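Local coordinates for conserved protein with 2 CBS domains (Pyrobaculum aerophilum, PDB 2RIH), which binds AMP through a pair of CBS domains and so probably serves as an adenine-nucleotide-sensing module in this hyperthermophilic archaeon, at residues A22-V27 / L67-P72; I81-T86 / V104-K109. One frame throughout, in Å; residues are numbered along the deposited sequence.

Contact 1: A22-V27 / L67-P72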
loop_
_atom_site.group_PDB
_atom_site.type_symbol
_atom_site.label_atom_id
_atom_site.label_comp_id
_atom_site.label_asym_id
_atom_site.label_seq_id
_atom_site.Cartn_x
_atom_site.Cartn_y
_atom_site.Cartn_z
ATOM N N ALA A 22 14.748 -5.199 16.007
ATOM C CA ALA A 22 14.147 -3.872 15.863
ATOM C C ALA A 22 12.787 -3.754 16.561
ATOM O O ALA A 22 12.018 -4.720 16.649
ATOM C CB ALA A 22 14.004 -3.513 14.374
ATOM N N THR A 23 12.488 -2.557 17.052
ATOM C CA THR A 23 11.181 -2.293 17.626
ATOM C C THR A 23 10.234 -1.897 16.507
ATOM O O THR A 23 10.664 -1.590 15.399
ATOM C CB THR A 23 11.216 -1.176 18.680
ATOM O OG1 THR A 23 11.500 0.083 18.050
ATOM C CG2 THR A 23 12.252 -1.491 19.763
ATOM N N ILE A 24 8.946 -1.889 16.818
ATOM C CA ILE A 24 7.923 -1.501 15.857
ATOM C C ILE A 24 8.102 -0.057 15.379
ATOM O O ILE A 24 7.966 0.221 14.190
ATOM C CB ILE A 24 6.494 -1.675 16.440
ATOM C CG1 ILE A 24 6.208 -3.160 16.720
ATOM C CG2 ILE A 24 5.455 -1.065 15.478
ATOM C CD1 ILE A 24 4.953 -3.389 17.492
ATOM N N ARG A 25 8.390 0.852 16.303
ATOM C CA ARG A 25 8.566 2.260 15.950
ATOM C C ARG A 25 9.859 2.508 15.173
ATOM O O ARG A 25 9.918 3.432 14.361
ATOM C CB ARG A 25 8.534 3.164 17.193
ATOM C CG ARG A 25 8.172 4.614 16.852
ATOM C CD ARG A 25 8.076 5.512 18.064
ATOM N NE ARG A 25 7.252 4.953 19.134
ATOM C CZ ARG A 25 5.936 5.117 19.286
ATOM N NH1 ARG A 25 5.220 5.826 18.426
ATOM N NH2 ARG A 25 5.324 4.558 20.321
ATOM N N GLU A 26 10.895 1.709 15.436
ATOM C CA GLU A 26 12.137 1.799 14.665
ATOM C C GLU A 26 11.866 1.487 13.198
ATOM O O GLU A 26 12.339 2.209 12.313
ATOM C CB GLU A 26 13.222 0.874 15.228
ATOM C CG GLU A 26 13.886 1.431 16.478
ATOM C CD GLU A 26 14.719 0.407 17.225
ATOM O OE1 GLU A 26 14.725 -0.776 16.833
ATOM O OE2 GLU A 26 15.371 0.789 18.217
ATOM N N VAL A 27 11.093 0.427 12.953
ATOM C CA VAL A 27 10.682 0.061 11.597
ATOM C C VAL A 27 9.870 1.183 10.952
ATOM O O VAL A 27 10.142 1.580 9.822
ATOM C CB VAL A 27 9.850 -1.244 11.576
ATOM C CG1 VAL A 27 9.226 -1.477 10.172
ATOM C CG2 VAL A 27 10.709 -2.424 12.021
ATOM N N LEU A 67 -1.062 -2.048 20.562
ATOM C CA LEU A 67 0.175 -2.679 20.994
ATOM C C LEU A 67 1.187 -1.628 21.420
ATOM O O LEU A 67 1.129 -0.458 20.996
ATOM C CB LEU A 67 0.792 -3.516 19.876
ATOM C CG LEU A 67 -0.034 -4.629 19.237
ATOM C CD1 LEU A 67 0.848 -5.403 18.253
ATOM C CD2 LEU A 67 -0.641 -5.553 20.295
ATOM N N ASP A 68 2.114 -2.058 22.263
ATOM C CA ASP A 68 3.245 -1.242 22.626
ATOM C C ASP A 68 4.105 -1.103 21.368
ATOM O O ASP A 68 4.816 -2.032 20.976
ATOM C CB ASP A 68 4.024 -1.892 23.774
ATOM C CG ASP A 68 5.167 -1.029 24.277
ATOM O OD1 ASP A 68 5.789 -1.438 25.276
ATOM O OD2 ASP A 68 5.445 0.049 23.699
ATOM N N LEU A 69 4.012 0.068 20.744
ATOM C CA LEU A 69 4.727 0.383 19.500
ATOM C C LEU A 69 6.244 0.528 19.696
ATOM O O LEU A 69 6.996 0.591 18.730
ATOM C CB LEU A 69 4.137 1.653 18.872
ATOM C CG LEU A 69 2.949 1.559 17.894
ATOM C CD1 LEU A 69 2.118 0.299 18.018
ATOM C CD2 LEU A 69 2.078 2.823 18.014
ATOM N N ASP A 70 6.688 0.586 20.946
ATOM C CA ASP A 70 8.118 0.525 21.262
ATOM C C ASP A 70 8.552 -0.874 21.711
ATOM O O ASP A 70 9.669 -1.060 22.179
ATOM C CB ASP A 70 8.466 1.567 22.321
ATOM C CG ASP A 70 8.342 2.971 21.797
ATOM O OD1 ASP A 70 9.063 3.312 20.843
ATOM O OD2 ASP A 70 7.519 3.729 22.330
ATOM N N GLY A 71 7.665 -1.849 21.560
ATOM C CA GLY A 71 8.010 -3.252 21.751
ATOM C C GLY A 71 8.592 -3.834 20.464
ATOM O O GLY A 71 8.670 -3.149 19.441
ATOM N N PRO A 72 9.023 -5.102 20.509
ATOM C CA PRO A 72 9.614 -5.743 19.341
ATOM C C PRO A 72 8.696 -5.806 18.113
ATOM O O PRO A 72 7.475 -5.995 18.246
ATOM C CB PRO A 72 9.950 -7.155 19.846
ATOM C CG PRO A 72 9.122 -7.352 21.051
ATOM C CD PRO A 72 8.994 -6.005 21.674
HETATM O O HOH W 1 11.160 2.135 19.747
#

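Contact 2: I81-T86 / V104-K109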
loop_
_atom_site.group_PDB
_atom_site.type_symbol
_atom_site.label_atom_id
_atom_site.label_comp_id
_atom_site.label_asym_id
_atom_site.label_seq_id
_atom_site.Cartn_x
_atom_site.Cartn_y
_atom_site.Cartn_z
ATOM N N ILE A 81 8.129 -13.301 1.492
ATOM C CA ILE A 81 7.744 -13.835 0.195
ATOM C C ILE A 81 8.727 -13.244 -0.817
ATOM O O ILE A 81 8.752 -12.030 -1.049
ATOM C CB ILE A 81 6.287 -13.481 -0.202
ATOM C CG1 ILE A 81 5.284 -13.945 0.875
ATOM C CG2 ILE A 81 5.944 -14.083 -1.586
ATOM C CD1 ILE A 81 5.409 -15.422 1.313
ATOM N N THR A 82 9.538 -14.106 -1.412
ATOM C CA THR A 82 10.657 -13.653 -2.217
ATOM C C THR A 82 10.553 -14.005 -3.696
ATOM O O THR A 82 9.866 -14.947 -4.084
ATOM C CB THR A 82 11.986 -14.255 -1.710
ATOM O OG1 THR A 82 11.952 -15.672 -1.885
ATOM C CG2 THR A 82 12.231 -13.925 -0.228
ATOM N N VAL A 83 11.259 -13.217 -4.503
ATOM C CA VAL A 83 11.537 -13.549 -5.897
ATOM C C VAL A 83 13.020 -13.331 -6.130
ATOM O O VAL A 83 13.687 -12.673 -5.338
ATOM C CB VAL A 83 10.723 -12.690 -6.901
ATOM C CG1 VAL A 83 9.244 -13.001 -6.777
ATOM C CG2 VAL A 83 10.997 -11.194 -6.699
ATOM N N LEU A 84 13.532 -13.903 -7.213
ATOM C CA LEU A 84 14.918 -13.696 -7.613
ATOM C C LEU A 84 15.054 -12.388 -8.382
ATOM O O LEU A 84 14.116 -11.961 -9.053
ATOM C CB LEU A 84 15.418 -14.858 -8.482
ATOM C CG LEU A 84 15.532 -16.227 -7.821
ATOM C CD1 LEU A 84 15.698 -17.305 -8.891
ATOM C CD2 LEU A 84 16.695 -16.264 -6.813
ATOM N N ASP A 85 16.221 -11.751 -8.264
ATOM C CA ASP A 85 16.562 -10.559 -9.048
ATOM C C ASP A 85 16.536 -10.822 -10.568
ATOM O O ASP A 85 16.346 -9.899 -11.370
ATOM C CB ASP A 85 17.930 -9.984 -8.618
ATOM C CG ASP A 85 19.076 -10.998 -8.714
ATOM O OD1 ASP A 85 18.832 -12.217 -8.834
ATOM O OD2 ASP A 85 20.242 -10.563 -8.648
ATOM N N THR A 86 16.706 -12.090 -10.937
ATOM C CA THR A 86 16.689 -12.552 -12.322
ATOM C C THR A 86 15.322 -13.064 -12.814
ATOM O O THR A 86 15.180 -13.405 -13.989
ATOM C CB THR A 86 17.684 -13.716 -12.491
ATOM O OG1 THR A 86 17.405 -14.711 -11.499
ATOM C CG2 THR A 86 19.128 -13.225 -12.337
ATOM N N VAL A 104 7.166 -7.683 -2.712
ATOM C CA VAL A 104 7.948 -8.911 -2.629
ATOM C C VAL A 104 9.392 -8.534 -2.345
ATOM O O VAL A 104 9.883 -7.480 -2.783
ATOM C CB VAL A 104 7.894 -9.810 -3.906
ATOM C CG1 VAL A 104 6.528 -10.439 -4.063
ATOM C CG2 VAL A 104 8.302 -9.033 -5.156
ATOM N N VAL A 105 10.059 -9.400 -1.594
ATOM C CA VAL A 105 11.474 -9.245 -1.299
ATOM C C VAL A 105 12.260 -9.831 -2.468
ATOM O O VAL A 105 12.030 -10.974 -2.859
ATOM C CB VAL A 105 11.828 -9.947 0.029
ATOM C CG1 VAL A 105 13.326 -9.875 0.307
ATOM C CG2 VAL A 105 11.044 -9.319 1.169
ATOM N N VAL A 106 13.148 -9.034 -3.060
ATOM C CA VAL A 106 13.996 -9.505 -4.149
ATOM C C VAL A 106 15.323 -9.979 -3.577
ATOM O O VAL A 106 15.996 -9.240 -2.862
ATOM C CB VAL A 106 14.257 -8.405 -5.212
ATOM C CG1 VAL A 106 15.057 -8.964 -6.373
ATOM C CG2 VAL A 106 12.939 -7.815 -5.719
ATOM N N VAL A 107 15.691 -11.215 -3.893
ATOM C CA VAL A 107 16.947 -11.797 -3.436
ATOM C C VAL A 107 17.734 -12.329 -4.631
ATOM O O VAL A 107 17.186 -12.479 -5.728
ATOM C CB VAL A 107 16.715 -12.921 -2.393
ATOM C CG1 VAL A 107 16.045 -12.355 -1.132
ATOM C CG2 VAL A 107 15.888 -14.072 -2.986
ATOM N N ASN A 108 19.028 -12.560 -4.432
ATOM C CA ASN A 108 19.861 -13.164 -5.463
ATOM C C ASN A 108 19.932 -14.677 -5.271
ATOM O O ASN A 108 19.369 -15.208 -4.309
ATOM C CB ASN A 108 21.261 -12.524 -5.501
ATOM C CG ASN A 108 22.061 -12.728 -4.221
ATOM O OD1 ASN A 108 21.839 -13.676 -3.459
ATOM N ND2 ASN A 108 23.026 -11.842 -3.997
ATOM N N LYS A 109 20.620 -15.356 -6.188
ATOM C CA LYS A 109 20.779 -16.823 -6.161
ATOM C C LYS A 109 21.375 -17.362 -4.853
ATOM O O LYS A 109 21.197 -18.542 -4.528
ATOM C CB LYS A 109 21.643 -17.289 -7.340
ATOM C CG LYS A 109 23.012 -16.623 -7.402
ATOM C CD LYS A 109 23.902 -17.219 -8.464
ATOM C CE LYS A 109 25.176 -16.392 -8.618
ATOM N NZ LYS A 109 26.022 -16.371 -7.378
HETATM O O HOH W 2 20.693 -14.211 -8.828
#

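Contact 1: A22-V27 / L67-P72
Arg-25 takes hold of Asp-70 side-on in a two-pronged salt bridge: NE reaches OD1 at 3.0 Å and NH2 reaches OD2 at 3.1 Å. Both oxygens lie close to the guanidinium plane, yet the arginine meets them from above the carboxylate plane, the two planes being 44° apart. CG of Arg-25 stands anti to the backbone N (chi1 -158°) and the chain bends at chi3, which turns NE and NH2 together toward the aspartate while one guanidinium face rests on Leu-69 CB. With an alanine in place of this arginine, Asp-70 would probably lose its forked partner and Val-63 O of the second subunit its donor, NH1.

Backbone bonds join the loop to the helix start. Ile-24 N donates to Gly-71 O at 2.9 Å, whereas Arg-25 N makes a weak bond, bent to 127°, with Leu-69 O.

Side-chain caps and a water add to these. Glu-26 N donates to Thr-23 OG1 and Thr-23 N to Glu-26 OE1, a capping box, and a water links Thr-23 OG1 to Asp-70 OD1. In the loop, Asp-70 N donates to Asp-68 OD2, an Asx turn within the type I turn of residues 68-71.

Ile-24 packs mostly on carbonyls: CB sits 3.3 Å from Leu-69 O, and CD1 touches both the Asp-68 and the Pro-72 carbonyl oxygens, each at 3.7 Å. Its CG2 and Leu-69 CG, 4.4 Å apart, form the apolar side-chain pair.

The loop thus lies against the N-terminus of helix 24-34. Leu-69 also packs on Ala-62 of helix 56-64, and at the dimer interface on Leu-69 of the second subunit, whose Arg-66 salt-bridges Asp-70.

Contact 2: I81-T86 / V104-K109
Val-83 and Val-104 meet through their CG2 methyls, 3.8 Å apart, the two side chains crossing at about a right angle. The CG2 of Val-83 stands between its own backbone N and carbonyl carbon (CG1 at chi1 -66°), a position from which it also meets Val-106 CG2 at 4.0 Å. One methyl therefore fills the dip between two valines of the neighbouring strand. Further along, Val-106 CG1 swings the other way and presses on Asp-85 CA at 3.5 Å, where the chain leaves the strand.

Thr-82, Leu-84, Val-105 and Val-107 occupy the other face. Here Val-107 CG2 is the bump, lodging beside Thr-82 CB at 4.1 Å and close over Val-83 O, while Thr-82 CG2 leans obliquely on Val-105 CB. Leu-84 sends CD2 past Val-107 to lie against Asn-108 O.

Four backbone bonds set this register: Val-105 N to Ile-81 O, Val-83 N to Val-105 O, Val-107 N to Val-83 O (2.9 Å, 169°) and Asp-85 N to Val-107 O. The strand axes run 37° apart in direction. Beyond the last bond the water joining Asp-85 OD1 (2.7 Å) to Lys-109 N bridges the diverging ends.

Helix 89-99 lies over the Val-83 and Val-104 face through Val-91 and Ala-92, and Val-105 on the other face meets Val-53 of strand 50-55. Parallel strands 82-84 and 103-107 joined through that helix make the beta-alpha-beta unit of the second CBS domain, with Ile-81, which lines an AMP site left empty in this chain, just before strand 82-84.

How the contacts relate
The two contacts follow one another along the chain, and they lie on opposite sides of its centre: their own centres are 26 Å apart and their nearest atoms about 12 Å, so neither touches the other. Contact 1 belongs to the periphery and the dimer interface, whereas contact 2 lies nearer the middle of the chain, about 10 Å from its centre against 18 Å, at an edge strand of the second sheet. Contact 2 supplies Ile-81 to an AMP site; contact 1 stands a little apart from the same site, its Ile-24 side chain about 8 Å from those of Asp-58 and Arg-61. Val-105 of contact 2 is about 4 Å, between side chains, from Leu-38 of the other site.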